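Local coordinates for methylocystis parvus OBBP MbnE (Methylocystis parvus OBBP, PDB 5ICQ), which probably binds the copper-chelating peptide methanobactin in the periplasm, as a solute-binding protein that would hand it on to a transport system, at residues Asp392-Ala396 with Glu397-Gly401; Met344-Phe348 with Glu349-Ala353; Ser312-Glu316 with Asn317-Leu321; Leu437-Gly441 with Glu442-Phe446; Gly37-His41 with Gly42-Leu46. One frame throughout, in Å; residues are numbered along the deposited sequence.

Contact 1: Asp392-Ala396 with Glu397-Gly401. With SO4 (sulfate ion), chain D.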
# COMPACT_ATOMS: atom_id res chain seq x y z
N ASP A 392 6.02 -26.26 14.69
CA ASP A 392 4.75 -26.59 14.06
C ASP A 392 4.26 -25.51 13.10
O ASP A 392 3.19 -25.67 12.51
CB ASP A 392 3.68 -26.84 15.12
CG ASP A 392 4.10 -27.89 16.13
OD1 ASP A 392 4.53 -28.98 15.70
OD2 ASP A 392 4.03 -27.62 17.35
N ALA A 393 5.01 -24.42 12.93
CA ALA A 393 4.43 -23.25 12.28
C ALA A 393 4.39 -23.36 10.76
O ALA A 393 3.51 -22.76 10.14
CB ALA A 393 5.21 -21.99 12.67
N VAL A 394 5.31 -24.07 10.12
CA VAL A 394 5.42 -24.04 8.66
C VAL A 394 5.27 -25.45 8.10
O VAL A 394 5.95 -26.38 8.55
CB VAL A 394 6.75 -23.42 8.20
CG1 VAL A 394 6.85 -23.43 6.66
CG2 VAL A 394 6.88 -21.99 8.74
N ARG A 395 4.39 -25.62 7.11
CA ARG A 395 4.24 -26.91 6.45
C ARG A 395 5.45 -27.21 5.57
O ARG A 395 6.03 -26.31 4.95
CB ARG A 395 2.96 -26.92 5.60
CG ARG A 395 1.65 -26.87 6.43
CD ARG A 395 0.59 -27.80 5.83
NE ARG A 395 0.95 -29.21 5.98
CZ ARG A 395 0.36 -30.21 5.32
NH1 ARG A 395 -0.61 -29.95 4.45
NH2 ARG A 395 0.76 -31.46 5.52
N ALA A 396 5.83 -28.50 5.50
CA ALA A 396 7.02 -28.88 4.74
C ALA A 396 6.95 -28.40 3.29
O ALA A 396 7.96 -27.97 2.73
CB ALA A 396 7.22 -30.40 4.78
N GLU A 397 5.76 -28.47 2.68
CA GLU A 397 5.60 -28.06 1.28
C GLU A 397 5.95 -26.58 1.11
O GLU A 397 6.53 -26.18 0.09
CB GLU A 397 4.16 -28.33 0.82
CG GLU A 397 3.08 -27.61 1.66
CD GLU A 397 1.64 -27.99 1.32
OE1 GLU A 397 1.40 -28.71 0.33
OE2 GLU A 397 0.73 -27.55 2.06
N ILE A 398 5.65 -25.77 2.12
CA ILE A 398 5.96 -24.35 2.06
C ILE A 398 7.40 -24.08 2.49
O ILE A 398 8.08 -23.21 1.93
CB ILE A 398 4.93 -23.59 2.91
CG1 ILE A 398 3.58 -23.61 2.17
CG2 ILE A 398 5.39 -22.16 3.19
CD1 ILE A 398 2.39 -23.20 3.00
N LEU A 399 7.90 -24.84 3.47
CA LEU A 399 9.28 -24.66 3.93
C LEU A 399 10.27 -24.88 2.80
O LEU A 399 11.27 -24.17 2.69
CB LEU A 399 9.58 -25.61 5.10
CG LEU A 399 10.92 -25.42 5.82
CD1 LEU A 399 10.96 -24.11 6.59
CD2 LEU A 399 11.20 -26.59 6.76
N GLU A 400 9.99 -25.84 1.92
CA GLU A 400 10.93 -26.17 0.86
C GLU A 400 10.70 -25.38 -0.43
O GLU A 400 11.44 -25.57 -1.40
CB GLU A 400 10.90 -27.68 0.58
CG GLU A 400 11.22 -28.54 1.80
CD GLU A 400 12.52 -28.14 2.52
OE1 GLU A 400 13.46 -27.65 1.86
OE2 GLU A 400 12.60 -28.32 3.76
N GLY A 401 9.72 -24.48 -0.46
CA GLY A 401 9.45 -23.68 -1.64
C GLY A 401 8.78 -24.43 -2.78
O GLY A 401 8.92 -24.03 -3.93
S SO4 D . 3.75 -31.18 7.36
O1 SO4 D . 4.11 -32.36 8.14
O2 SO4 D . 2.48 -30.64 7.85
O3 SO4 D . 3.61 -31.55 5.95
O4 SO4 D . 4.80 -30.18 7.51

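Contact 2: Met344-Phe348 with Glu349-Ala353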
# COMPACT_ATOMS: atom_id res chain seq x y z
N MET A 344 -8.13 -25.56 -2.04
CA MET A 344 -7.84 -26.34 -3.25
C MET A 344 -8.96 -26.26 -4.27
O MET A 344 -8.73 -26.55 -5.45
CB MET A 344 -7.64 -27.81 -2.90
CG MET A 344 -6.39 -28.10 -2.13
SD MET A 344 -6.35 -29.86 -1.73
CE MET A 344 -4.79 -29.90 -0.84
N MET A 345 -10.16 -25.92 -3.84
CA MET A 345 -11.30 -25.99 -4.75
C MET A 345 -11.53 -24.70 -5.53
O MET A 345 -12.36 -24.69 -6.44
CB MET A 345 -12.55 -26.35 -3.97
CG MET A 345 -12.45 -27.70 -3.26
SD MET A 345 -12.10 -29.09 -4.37
CE MET A 345 -13.54 -29.05 -5.44
N PHE A 346 -10.81 -23.62 -5.22
CA PHE A 346 -11.00 -22.39 -5.99
C PHE A 346 -10.32 -22.53 -7.35
O PHE A 346 -9.12 -22.79 -7.42
CB PHE A 346 -10.44 -21.17 -5.25
CG PHE A 346 -10.60 -19.90 -6.04
CD1 PHE A 346 -11.87 -19.39 -6.27
CD2 PHE A 346 -9.51 -19.25 -6.57
CE1 PHE A 346 -12.05 -18.24 -7.02
CE2 PHE A 346 -9.68 -18.09 -7.31
CZ PHE A 346 -10.94 -17.59 -7.53
N ASP A 347 -11.08 -22.33 -8.43
CA ASP A 347 -10.58 -22.53 -9.79
C ASP A 347 -10.27 -21.16 -10.40
O ASP A 347 -11.12 -20.54 -11.04
CB ASP A 347 -11.58 -23.31 -10.62
CG ASP A 347 -11.06 -23.65 -12.01
OD1 ASP A 347 -10.07 -23.04 -12.45
OD2 ASP A 347 -11.64 -24.54 -12.67
N PHE A 348 -9.03 -20.70 -10.22
CA PHE A 348 -8.69 -19.37 -10.71
C PHE A 348 -8.67 -19.32 -12.23
O PHE A 348 -9.08 -18.32 -12.83
CB PHE A 348 -7.32 -18.92 -10.19
CG PHE A 348 -6.78 -17.73 -10.93
CD1 PHE A 348 -7.42 -16.50 -10.84
CD2 PHE A 348 -5.65 -17.83 -11.74
CE1 PHE A 348 -6.95 -15.39 -11.55
CE2 PHE A 348 -5.16 -16.72 -12.43
CZ PHE A 348 -5.82 -15.50 -12.33
N GLU A 349 -8.17 -20.37 -12.88
CA GLU A 349 -8.06 -20.36 -14.33
C GLU A 349 -9.41 -20.11 -14.98
O GLU A 349 -9.52 -19.35 -15.96
CB GLU A 349 -7.45 -21.68 -14.80
CG GLU A 349 -5.98 -21.90 -14.35
CD GLU A 349 -5.78 -22.01 -12.82
OE1 GLU A 349 -4.81 -21.42 -12.29
OE2 GLU A 349 -6.58 -22.70 -12.15
N TRP A 350 -10.48 -20.69 -14.43
CA TRP A 350 -11.81 -20.47 -14.97
C TRP A 350 -12.24 -19.01 -14.81
O TRP A 350 -12.77 -18.41 -15.76
CB TRP A 350 -12.82 -21.41 -14.30
CG TRP A 350 -14.19 -21.32 -14.92
CD1 TRP A 350 -14.68 -22.08 -15.95
CD2 TRP A 350 -15.25 -20.42 -14.55
NE1 TRP A 350 -15.97 -21.71 -16.24
CE2 TRP A 350 -16.35 -20.70 -15.39
CE3 TRP A 350 -15.38 -19.43 -13.58
CZ2 TRP A 350 -17.56 -20.01 -15.30
CZ3 TRP A 350 -16.58 -18.73 -13.49
CH2 TRP A 350 -17.65 -19.03 -14.34
N VAL A 351 -12.05 -18.40 -13.63
CA VAL A 351 -12.50 -17.02 -13.49
C VAL A 351 -11.65 -16.10 -14.36
O VAL A 351 -12.16 -15.15 -14.97
CB VAL A 351 -12.54 -16.54 -12.02
CG1 VAL A 351 -13.45 -17.44 -11.16
CG2 VAL A 351 -11.18 -16.40 -11.42
N ASN A 352 -10.34 -16.35 -14.43
CA ASN A 352 -9.47 -15.49 -15.23
C ASN A 352 -9.91 -15.48 -16.69
O ASN A 352 -9.98 -14.42 -17.32
CB ASN A 352 -8.02 -15.96 -15.11
CG ASN A 352 -7.01 -14.88 -15.50
OD1 ASN A 352 -7.27 -13.69 -15.37
ND2 ASN A 352 -5.85 -15.30 -15.98
N ALA A 353 -10.24 -16.65 -17.23
CA ALA A 353 -10.65 -16.72 -18.63
C ALA A 353 -12.06 -16.19 -18.84
O ALA A 353 -12.36 -15.64 -19.91
CB ALA A 353 -10.56 -18.17 -19.12
O HOH W 1 -6.91 -22.57 -9.69

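Contact 3: Ser312-Glu316 with Asn317-Leu321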
# COMPACT_ATOMS: atom_id res chain seq x y z
N SER A 312 2.33 -1.14 -20.54
CA SER A 312 2.33 -1.91 -19.30
C SER A 312 3.71 -1.78 -18.66
O SER A 312 4.72 -2.01 -19.33
CB SER A 312 2.02 -3.39 -19.54
OG SER A 312 0.70 -3.57 -20.01
N LEU A 313 3.76 -1.38 -17.40
CA LEU A 313 5.02 -1.18 -16.71
C LEU A 313 5.09 -2.05 -15.46
O LEU A 313 4.08 -2.32 -14.80
CB LEU A 313 5.22 0.29 -16.31
CG LEU A 313 5.07 1.34 -17.42
CD1 LEU A 313 5.22 2.74 -16.83
CD2 LEU A 313 6.08 1.10 -18.52
N LYS A 314 6.30 -2.49 -15.13
CA LYS A 314 6.53 -3.32 -13.96
C LYS A 314 7.73 -2.79 -13.21
O LYS A 314 8.71 -2.36 -13.82
CB LYS A 314 6.78 -4.78 -14.36
CG LYS A 314 6.64 -5.77 -13.20
CD LYS A 314 7.10 -7.16 -13.61
CE LYS A 314 6.58 -8.24 -12.66
NZ LYS A 314 5.90 -7.69 -11.45
N ASN A 315 7.68 -2.83 -11.88
CA ASN A 315 8.89 -2.60 -11.11
C ASN A 315 9.01 -3.73 -10.08
O ASN A 315 8.44 -4.82 -10.23
CB ASN A 315 8.94 -1.17 -10.51
CG ASN A 315 7.86 -0.91 -9.48
OD1 ASN A 315 7.12 -1.82 -9.09
ND2 ASN A 315 7.77 0.34 -9.02
N GLU A 316 9.78 -3.49 -9.02
CA GLU A 316 10.06 -4.52 -8.04
C GLU A 316 9.18 -4.42 -6.81
O GLU A 316 9.44 -5.10 -5.82
CB GLU A 316 11.54 -4.47 -7.66
CG GLU A 316 12.44 -4.74 -8.86
CD GLU A 316 13.89 -4.43 -8.58
OE1 GLU A 316 14.49 -5.09 -7.70
OE2 GLU A 316 14.44 -3.52 -9.25
N ASN A 317 8.14 -3.59 -6.85
CA ASN A 317 7.22 -3.52 -5.73
C ASN A 317 6.46 -4.84 -5.59
O ASN A 317 5.97 -5.37 -6.59
CB ASN A 317 6.23 -2.38 -5.92
CG ASN A 317 5.70 -1.84 -4.62
OD1 ASN A 317 6.45 -1.24 -3.84
ND2 ASN A 317 4.42 -2.07 -4.35
N PRO A 318 6.33 -5.39 -4.39
CA PRO A 318 5.61 -6.66 -4.23
C PRO A 318 4.12 -6.51 -4.53
O PRO A 318 3.53 -5.44 -4.38
CB PRO A 318 5.84 -7.04 -2.77
CG PRO A 318 6.20 -5.76 -2.09
CD PRO A 318 6.95 -4.95 -3.12
N LYS A 319 3.52 -7.63 -4.92
CA LYS A 319 2.13 -7.71 -5.34
C LYS A 319 1.33 -8.52 -4.32
O LYS A 319 1.90 -9.23 -3.48
CB LYS A 319 2.00 -8.36 -6.72
CG LYS A 319 2.81 -7.67 -7.82
CD LYS A 319 2.16 -6.34 -8.20
CE LYS A 319 2.96 -5.62 -9.27
NZ LYS A 319 4.38 -5.42 -8.85
N GLY A 320 0.01 -8.42 -4.42
CA GLY A 320 -0.87 -9.10 -3.48
C GLY A 320 -1.07 -8.27 -2.22
O GLY A 320 -0.54 -7.16 -2.14
N LEU A 321 -1.84 -8.77 -1.26
CA LEU A 321 -2.63 -9.99 -1.42
C LEU A 321 -4.08 -9.69 -1.04
O LEU A 321 -4.34 -9.11 0.02
CB LEU A 321 -2.07 -11.14 -0.55
CG LEU A 321 -2.85 -12.48 -0.54
CD1 LEU A 321 -1.92 -13.66 -0.25
CD2 LEU A 321 -4.01 -12.47 0.48
O HOH W 2 6.82 -7.02 -8.65
O HOH W 3 5.27 -3.34 -10.60

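Contact 4: Leu437-Gly441 with Glu442-Phe446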
# COMPACT_ATOMS: atom_id res chain seq x y z
N LEU A 437 -20.86 -33.15 2.66
CA LEU A 437 -19.74 -33.21 3.59
C LEU A 437 -20.25 -33.04 5.02
O LEU A 437 -20.96 -32.07 5.31
CB LEU A 437 -18.73 -32.12 3.26
CG LEU A 437 -17.45 -32.18 4.10
CD1 LEU A 437 -16.58 -33.31 3.57
CD2 LEU A 437 -16.72 -30.84 4.07
N MET A 438 -19.87 -33.95 5.91
CA MET A 438 -20.34 -33.92 7.29
C MET A 438 -19.21 -33.50 8.22
O MET A 438 -18.08 -33.98 8.09
CB MET A 438 -20.88 -35.29 7.72
CG MET A 438 -21.96 -35.86 6.81
SD MET A 438 -23.48 -34.89 6.81
CE MET A 438 -24.16 -35.28 8.42
N LYS A 439 -19.52 -32.60 9.15
CA LYS A 439 -18.60 -32.24 10.24
C LYS A 439 -19.38 -32.22 11.54
O LYS A 439 -20.42 -31.56 11.64
CB LYS A 439 -17.92 -30.89 10.00
CG LYS A 439 -16.95 -30.49 11.10
CD LYS A 439 -16.32 -29.12 10.84
CE LYS A 439 -15.30 -28.77 11.92
NZ LYS A 439 -15.95 -28.37 13.20
N ASP A 440 -18.88 -32.95 12.54
CA ASP A 440 -19.55 -33.07 13.84
C ASP A 440 -21.00 -33.51 13.69
O ASP A 440 -21.90 -33.02 14.37
CB ASP A 440 -19.46 -31.76 14.62
CG ASP A 440 -18.04 -31.31 14.86
OD1 ASP A 440 -17.16 -32.18 15.08
OD2 ASP A 440 -17.79 -30.08 14.84
N GLY A 441 -21.24 -34.42 12.75
CA GLY A 441 -22.57 -34.98 12.57
C GLY A 441 -23.57 -34.12 11.82
O GLY A 441 -24.73 -34.52 11.72
N GLU A 442 -23.17 -32.96 11.29
CA GLU A 442 -24.04 -32.05 10.57
C GLU A 442 -23.47 -31.73 9.19
O GLU A 442 -22.26 -31.71 9.02
CB GLU A 442 -24.22 -30.73 11.35
CG GLU A 442 -24.88 -30.88 12.71
CD GLU A 442 -26.37 -31.14 12.61
OE1 GLU A 442 -26.87 -32.07 13.29
OE2 GLU A 442 -27.05 -30.42 11.84
N PRO A 443 -24.33 -31.46 8.21
CA PRO A 443 -23.83 -31.10 6.88
C PRO A 443 -23.07 -29.78 6.93
O PRO A 443 -23.44 -28.86 7.67
CB PRO A 443 -25.10 -30.98 6.03
CG PRO A 443 -26.21 -31.58 6.86
CD PRO A 443 -25.80 -31.40 8.28
N PHE A 444 -22.00 -29.69 6.15
CA PHE A 444 -21.16 -28.49 6.20
C PHE A 444 -21.79 -27.41 5.33
O PHE A 444 -22.05 -27.64 4.14
CB PHE A 444 -19.73 -28.79 5.74
CG PHE A 444 -18.73 -27.77 6.21
CD1 PHE A 444 -18.70 -26.49 5.66
CD2 PHE A 444 -17.84 -28.07 7.24
CE1 PHE A 444 -17.79 -25.54 6.09
CE2 PHE A 444 -16.93 -27.11 7.69
CZ PHE A 444 -16.91 -25.85 7.12
N SER A 445 -22.05 -26.24 5.92
CA SER A 445 -22.54 -25.12 5.12
C SER A 445 -22.08 -23.81 5.74
O SER A 445 -21.87 -23.71 6.96
CB SER A 445 -24.06 -25.15 4.98
OG SER A 445 -24.71 -24.71 6.14
N PHE A 446 -21.89 -22.81 4.89
CA PHE A 446 -21.42 -21.51 5.36
C PHE A 446 -21.81 -20.44 4.36
O PHE A 446 -22.29 -20.73 3.26
CB PHE A 446 -19.90 -21.52 5.62
CG PHE A 446 -19.03 -21.53 4.37
CD1 PHE A 446 -18.72 -22.72 3.73
CD2 PHE A 446 -18.48 -20.35 3.87
CE1 PHE A 446 -17.89 -22.74 2.61
CE2 PHE A 446 -17.66 -20.36 2.73
CZ PHE A 446 -17.36 -21.56 2.11

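Contact 5: Gly37-His41 with Gly42-Leu46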
# COMPACT_ATOMS: atom_id res chain seq x y z
N GLY A 37 21.40 10.53 4.94
CA GLY A 37 20.50 9.54 4.40
C GLY A 37 20.09 8.61 5.52
O GLY A 37 20.86 8.39 6.47
N LEU A 38 18.88 8.08 5.44
CA LEU A 38 18.36 7.19 6.47
C LEU A 38 17.59 6.08 5.77
O LEU A 38 16.52 6.35 5.20
CB LEU A 38 17.46 7.96 7.44
CG LEU A 38 16.81 7.12 8.54
CD1 LEU A 38 17.87 6.41 9.35
CD2 LEU A 38 15.96 8.02 9.44
N ALA A 39 18.13 4.86 5.80
CA ALA A 39 17.42 3.69 5.29
C ALA A 39 16.79 2.94 6.46
O ALA A 39 17.38 2.85 7.54
CB ALA A 39 18.37 2.75 4.54
N MET A 40 15.59 2.39 6.23
CA MET A 40 14.94 1.62 7.29
C MET A 40 15.82 0.45 7.72
O MET A 40 15.98 0.20 8.92
CB MET A 40 13.57 1.12 6.83
CG MET A 40 12.84 0.28 7.89
SD MET A 40 12.65 1.21 9.46
CE MET A 40 12.43 -0.13 10.63
N HIS A 41 16.39 -0.26 6.74
CA HIS A 41 17.31 -1.37 6.99
C HIS A 41 18.57 -1.18 6.15
O HIS A 41 18.49 -0.80 4.97
CB HIS A 41 16.67 -2.73 6.65
CG HIS A 41 15.34 -2.94 7.29
ND1 HIS A 41 15.20 -3.32 8.61
CD2 HIS A 41 14.08 -2.82 6.80
CE1 HIS A 41 13.92 -3.43 8.91
NE2 HIS A 41 13.22 -3.13 7.83
N GLY A 42 19.72 -1.44 6.75
CA GLY A 42 20.94 -1.27 5.98
C GLY A 42 21.27 0.20 5.81
O GLY A 42 20.85 1.05 6.60
N ALA A 43 22.03 0.49 4.76
CA ALA A 43 22.63 1.78 4.45
C ALA A 43 21.94 2.42 3.25
O ALA A 43 21.50 1.72 2.34
CB ALA A 43 24.12 1.64 4.15
N PRO A 44 21.84 3.75 3.22
CA PRO A 44 21.28 4.41 2.04
C PRO A 44 22.11 4.08 0.82
O PRO A 44 23.34 4.01 0.90
CB PRO A 44 21.36 5.91 2.39
CG PRO A 44 21.58 5.96 3.88
CD PRO A 44 22.35 4.72 4.21
N GLN A 45 21.45 3.84 -0.31
CA GLN A 45 22.20 3.41 -1.48
C GLN A 45 22.82 4.56 -2.26
O GLN A 45 23.78 4.34 -3.01
CB GLN A 45 21.31 2.56 -2.39
CG GLN A 45 20.87 1.23 -1.73
CD GLN A 45 22.03 0.40 -1.16
OE1 GLN A 45 22.47 0.61 -0.03
NE2 GLN A 45 22.51 -0.57 -1.93
N LEU A 46 22.31 5.83 -2.08
CA LEU A 46 22.94 6.94 -2.79
C LEU A 46 24.10 7.52 -1.98
O LEU A 46 23.99 7.66 -0.75
CB LEU A 46 21.93 8.06 -3.07
CG LEU A 46 20.67 7.68 -3.85
CD1 LEU A 46 19.72 8.87 -4.01
CD2 LEU A 46 21.03 7.08 -5.20
O HOH W 4 20.50 4.25 7.33
O HOH W 5 19.55 -0.50 2.60

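Contact 1: Asp392-Ala396 with Glu397-Gly401
Arg395 and Leu399 meet through the backbone bond that starts the short helix 396-399. Leu399 N donates to Arg395 O at 2.8 Å, arriving nearly along the C=O axis; the same oxygen takes a weak second bond from Ile398 N, and Glu400 N donates to Ala396 O one residue on.

The charged interactions gather round the Arg395 guanidinium. A sulfate, probably from the crystallisation liquor, sits at its edge with the sulfur in its plane: NE reaches sulfate O2 at 2.8 Å, while NH2 is shared between O2 and O3. Ala396 N closes the grip on sulfate O4 at 2.8 Å, so the anion is held by one side chain and the amide of the first helical turn. Glu397 makes only a long salt bridge, its OE2 3.6 Å from Arg395 NH1 and well out of the guanidinium plane, with no N-H aimed at it. NH1 also pairs with Glu340.

Apolar contact is carried by one methyl. With CG1 of Val394 turned opposite its own backbone N (chi1 179°), that methyl lies 3.8 Å from Leu399 CB and 4.0 Å from Ile398 CG2, and the same valine leans on helix 547-563.

At the far end Gly401, at positive phi, donates to Ile398 O in a Schellman motif. The whole is a one-turn surface helix, N-capped at Arg395, with an anion bound at its N terminus.

Contact 2: Met344-Phe348 with Glu349-Ala353
Asp347 is the N-cap of helix 348-355: its OD1 accepts from Trp350 N at 3.1 Å, with the donor standing well out of the carboxylate plane. CG set opposite the backbone N (chi1 -175°) swings the carboxylate forward over the first turn, where CG also touches Trp350 CB.

The tight side belongs to Phe348. Asn352 lays its CB over one face of the ring in a CH-pi contact, 3.9 Å from the centroid, and its amide, held by a bond from Tyr360 N to OD1, is tilted only 21° from the ring plane. Val351 CG2 packs against Phe348 CD1 at 3.8 Å and is also met by Phe346 CZ, while the ring of Phe571 meets that of Phe348. An alanine in place of Phe348 would probably leave Asn352 CB and Val351 CG2 without their aromatic partner and open a gap in this buried corner.

The polar side is looser and wetter. Trp350 swings its indole away from Asp347 to an exposed position. Two like charges, Glu349 OE2 and Asp347 OD1, lie 3.5 Å apart; Ser408 OG bonds to both, though its one proton can serve only one at a time. A water accepts from Phe348 N and lies close to Glu349 OE2. Val351 N makes a weak bond to Asp347 O, whereas Asn352 N reaches Phe348 O at 2.8 Å and nearly straight, 168° at the hydrogen.

Contact 3: Ser312-Glu316 with Asn317-Leu321
Asn315 folds its side chain forward to catch the backbone two residues on: Asn317 N donates to Asn315 OD1 at 3.0 Å, nearly straight at the hydrogen (163°) though the donor stands well above the amide plane. That depends on chi1 of 66°, which places CG between the backbone N and the carbonyl carbon and turns OD1 over the following peptide. The two asparagine side chains then run side by side in the same direction, their amide planes 48° apart, and OD1 also rests 3.3 Å from Asn317 CB. Their outer ends are taken by another loop: Asn315 ND2 donates to Pro591 O and Gly594 O, and Asn317 OD1 accepts from Gly594 N.

Lys319 bends at chi2 and again at its last torsion, doubling back until NZ donates to Asn317 O at 2.8 Å. This brings its ammonium within 3.8 Å of Lys314 NZ, which arrives on a chain extended until its final bond. The two like charges are probably eased by Glu369, which makes a salt bridge with Lys314, and by water: one accepts from Lys314 NZ and lies close to Asn317 O, another links Asn315 N and OD1 to Lys319 NZ.

The OD1-to-N bond from residue i to i+2 is that of an Asx turn. Here it helps shape the linker between strand 308-313 and strand 322-326, which belong to two different sheets.

Contact 4: Leu437-Gly441 with Glu442-Phe446
Lys439 and Phe444 both set CG opposite the backbone N, chi1 -179° and -160°, and so send their side chains out side by side on one flank of a tight beta hairpin. Extended through chi3, the lysine runs its CD to the edge of the ring, 3.8 Å from Phe444 CE2. A bend at the last torsion then carries NZ back to Asp440 OD2 at 3.0 Å, a salt bridge met from above the carboxylate plane. A serine in place of Lys439 would probably leave Asp440 without this charge partner and the edge of Phe444 without its aliphatic cover.

Met438, bent at chi2 and chi3, curls over the other strand, its SD 3.8 Å from Pro443 N and its CE near Pro443 CD.

Between the strands, Lys439 and Glu442 form an antiparallel hydrogen-bonded pair: Lys439 N donates to Glu442 O at 2.9 Å, and Glu442 N returns a bond to Lys439 O. They close a type I' turn in which Asp440 and Gly441 both have positive phi. Met438 and Pro443 make the adjoining non-hydrogen-bonded pair. Beyond it Phe444 N donates to Leu437 O at 2.7 Å, and Leu437 CD2 packs on Phe444 CB.

The hairpin is built into the large mixed sheet: strand 437-439 also pairs with strand 431-432, and strand 442-450 with the parallel strands 472-477 and 494-498, while Phe342 of helix 336-343 meets Phe444 edge-to-face.

Contact 5: Gly37-His41 with Gly42-Leu46
Ala39 and Pro44 come within 5.1 Å, CA to CA, where the chain leaves the short strand 38-39 and doubles back through Gly42. That glycine has positive phi (75°) with psi near -156°, and a side chain there would run into His41 O. Water does the bridging that direct backbone bonds do not: one molecule accepts from Ala39 N at 2.9 Å and donates to Gly42 O, and a second donates to both His41 O and Ala43 O.

Among the side chains, the methyl of Ala39 points into the bend, its CB 3.6 Å from Gly42 O. Pro44 comes over the glycine before the strand, its CG 3.5 Å from Gly37 C; a CB on Gly37 would clash with that ring carbon. Outside the bend, the His41 ring stacks with Phe550, and strand 38-39 pairs with strand 109-120, whose Thr109 and Tyr111 also touch Pro44.

The chemistry is therefore that of a hydrated turn with small inward-facing groups: an alanine methyl, a proline ring and side-chain-free glycines let the chain fold back closely, while two waters take up backbone polar atoms that the bend keeps from pairing directly.

Overall arrangement
From the N terminus, contact 5 comes first, folding back the chain after strand 38-39 at the edge of the six-stranded antiparallel sheet. Contact 3 follows in the linker from strand 308-313 to strand 322-326, tying the three-stranded sheet to the large mixed one. Contact 2 then turns the loop after helix 336-343 into helix 348-355; contact 1 forms the short helix 396-399; and contact 4 closes the hairpin 437-446. All are local and strictly in series, none nested or crossing. Contacts 2 and 4, with centres about 24 Å apart, lie on the opposite side of the chain's centre from contact 5, which is about 54 Å from contact 4, centre to centre.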